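Local coordinates for protein 16 kDa salivary peptide (Culex quinquefasciatus, PDB 7KCG) that is a mosquito salivary protein of unknown function whose ricin-type beta-trefoil fold suggests that it may bind sugars, at residues R21-S26 against D123-Y128. Residues are numbered along the deposited sequence; the frame is centred on the assembly and turned at random.
Sequences RYLAHS and DWVAAY
In this beta-trefoil, segments 21-26, near the chain's beginning, and 123-128, near its end, meet through side chains alone: R21 and D123, in the turns leading into strands 22-29 and 125-128, form a salt bridge, and L23 touches V125. NH2 of R21 donates to OD1 of D123 over 2.7 Å, with an N-H...O angle of 162°. The acceptor lies at the guanidinium edge, close to its plane, yet the nitrogen stands above the carboxylate plane, and the two planes are turned 48° apart. A single hydrogen bond carries the bridge, OD2 of D123 staying 3.7 Å from NH1 of R21. Arginine suits this place because its long chain brings NH2 to D123 while NE makes a salt bridge to OE2 of E19, so two carboxylates probably steady one cation.

Strand 22-29 pairs with 34-40 in the large antiparallel sheet, whereas 125-128 pairs with 115-118 in a separate two-stranded one; the CA atoms of L23 and V125 stay 8.8 Å apart. Their branched side chains meet at about a right angle, CD1 of L23 lying 4.0 Å from CG2 of V125. With CG anti to the backbone N (chi1 -166°), the longer leucine carries CD1 across; beta-branched valine suits extended backbone, and its CB already points toward segment 21-26. Both are buried and also pack on L116, while V37 and F39 of strand 34-40 touch V125.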
loop_
_atom_site.group_PDB
_atom_site.type_symbol
_atom_site.label_atom_id
_atom_site.label_comp_id
_atom_site.label_asym_id
_atom_site.label_seq_id
_atom_site.Cartn_x
_atom_site.Cartn_y
_atom_site.Cartn_z
ATOM N N ARG A 21 -5.520 2.923 11.390
ATOM C CA ARG A 21 -6.642 2.472 10.581
ATOM C C ARG A 21 -6.140 1.649 9.395
ATOM O O ARG A 21 -4.945 1.609 9.095
ATOM C CB ARG A 21 -7.482 3.662 10.106
ATOM C CG ARG A 21 -8.118 4.460 11.233
ATOM C CD ARG A 21 -9.098 5.467 10.684
ATOM N NE ARG A 21 -8.437 6.590 10.022
ATOM C CZ ARG A 21 -8.973 7.278 9.014
ATOM N NH1 ARG A 21 -10.165 6.939 8.543
ATOM N NH2 ARG A 21 -8.312 8.296 8.475
ATOM N N TYR A 22 -7.080 0.989 8.722
ATOM C CA TYR A 22 -6.777 0.032 7.668
ATOM C C TYR A 22 -6.754 0.695 6.300
ATOM O O TYR A 22 -7.624 1.510 5.978
ATOM C CB TYR A 22 -7.804 -1.101 7.674
ATOM C CG TYR A 22 -7.705 -1.965 8.899
ATOM C CD1 TYR A 22 -8.381 -1.632 10.067
ATOM C CD2 TYR A 22 -6.910 -3.102 8.901
ATOM C CE1 TYR A 22 -8.277 -2.420 11.196
ATOM C CE2 TYR A 22 -6.807 -3.890 10.016
ATOM C CZ TYR A 22 -7.488 -3.546 11.165
ATOM O OH TYR A 22 -7.373 -4.342 12.284
ATOM N N LEU A 23 -5.752 0.344 5.496
ATOM C CA LEU A 23 -5.731 0.790 4.110
ATOM C C LEU A 23 -6.954 0.244 3.390
ATOM O O LEU A 23 -7.350 -0.906 3.590
ATOM C CB LEU A 23 -4.451 0.318 3.413
ATOM C CG LEU A 23 -4.106 0.972 2.070
ATOM C CD1 LEU A 23 -3.803 2.445 2.259
ATOM C CD2 LEU A 23 -2.932 0.263 1.428
ATOM N N ALA A 24 -7.560 1.072 2.542
ATOM C CA ALA A 24 -8.802 0.674 1.899
ATOM C C ALA A 24 -8.946 1.418 0.578
ATOM O O ALA A 24 -8.282 2.430 0.337
ATOM C CB ALA A 24 -10.006 0.956 2.809
ATOM N N HIS A 25 -9.821 0.892 -0.276
ATOM C CA HIS A 25 -10.250 1.636 -1.451
ATOM C C HIS A 25 -11.033 2.868 -1.019
ATOM O O HIS A 25 -11.528 2.957 0.108
ATOM C CB HIS A 25 -11.125 0.769 -2.356
ATOM C CG HIS A 25 -12.511 0.552 -1.830
ATOM N ND1 HIS A 25 -13.519 1.484 -1.970
ATOM C CD2 HIS A 25 -13.056 -0.492 -1.158
ATOM C CE1 HIS A 25 -14.621 1.026 -1.404
ATOM N NE2 HIS A 25 -14.367 -0.170 -0.905
ATOM N N SER A 26 -11.160 3.820 -1.935
ATOM C CA SER A 26 -11.959 5.013 -1.702
ATOM C C SER A 26 -13.217 4.982 -2.560
ATOM O O SER A 26 -13.287 4.291 -3.581
ATOM C CB SER A 26 -11.162 6.289 -2.002
ATOM O OG SER A 26 -11.942 7.445 -1.744
ATOM N N ASP A 123 -7.301 11.207 5.619
ATOM C CA ASP A 123 -7.671 10.066 4.798
ATOM C C ASP A 123 -6.854 9.999 3.514
ATOM O O ASP A 123 -7.151 9.180 2.638
ATOM C CB ASP A 123 -9.170 10.096 4.495
ATOM C CG ASP A 123 -9.998 9.513 5.630
ATOM O OD1 ASP A 123 -9.766 9.904 6.795
ATOM O OD2 ASP A 123 -10.873 8.662 5.360
ATOM N N TRP A 124 -5.824 10.837 3.395
ATOM C CA TRP A 124 -4.972 10.875 2.222
ATOM C C TRP A 124 -3.745 9.998 2.457
ATOM O O TRP A 124 -3.154 10.012 3.546
ATOM C CB TRP A 124 -4.544 12.311 1.905
ATOM C CG TRP A 124 -5.714 13.228 1.588
ATOM C CD1 TRP A 124 -6.930 12.852 1.109
ATOM C CD2 TRP A 124 -5.777 14.657 1.768
ATOM N NE1 TRP A 124 -7.745 13.955 0.964
ATOM C CE2 TRP A 124 -7.058 15.073 1.357
ATOM C CE3 TRP A 124 -4.871 15.621 2.232
ATOM C CZ2 TRP A 124 -7.462 16.419 1.386
ATOM C CZ3 TRP A 124 -5.270 16.958 2.264
ATOM C CH2 TRP A 124 -6.559 17.343 1.841
ATOM N N VAL A 125 -3.389 9.229 1.430
ATOM C CA VAL A 125 -2.222 8.349 1.415
ATOM C C VAL A 125 -1.260 8.890 0.372
ATOM O O VAL A 125 -1.677 9.463 -0.643
ATOM C CB VAL A 125 -2.622 6.894 1.094
ATOM C CG1 VAL A 125 -1.408 5.936 1.138
ATOM C CG2 VAL A 125 -3.736 6.427 2.012
ATOM N N ALA A 126 0.032 8.716 0.624
ATOM C CA ALA A 126 1.063 9.167 -0.295
ATOM C C ALA A 126 2.266 8.238 -0.190
ATOM O O ALA A 126 2.198 7.157 0.409
ATOM C CB ALA A 126 1.443 10.622 0.002
ATOM N N ALA A 127 3.380 8.669 -0.777
ATOM C CA ALA A 127 4.631 7.939 -0.672
ATOM C C ALA A 127 5.763 8.948 -0.725
ATOM O O ALA A 127 5.758 9.838 -1.575
ATOM C CB ALA A 127 4.766 6.891 -1.787
ATOM N N TYR A 128 6.711 8.819 0.197
ATOM C CA TYR A 128 7.868 9.731 0.262
ATOM C C TYR A 128 9.129 8.907 0.514
ATOM O O TYR A 128 8.999 7.758 0.910
ATOM C CB TYR A 128 7.623 10.786 1.338
ATOM C CG TYR A 128 6.504 11.762 1.089
ATOM C CD1 TYR A 128 6.685 12.884 0.300
ATOM C CD2 TYR A 128 5.267 11.581 1.675
ATOM C CE1 TYR A 128 5.661 13.789 0.089
ATOM C CE2 TYR A 128 4.231 12.473 1.473
ATOM C CZ TYR A 128 4.427 13.582 0.677
ATOM O OH TYR A 128 3.398 14.456 0.489
#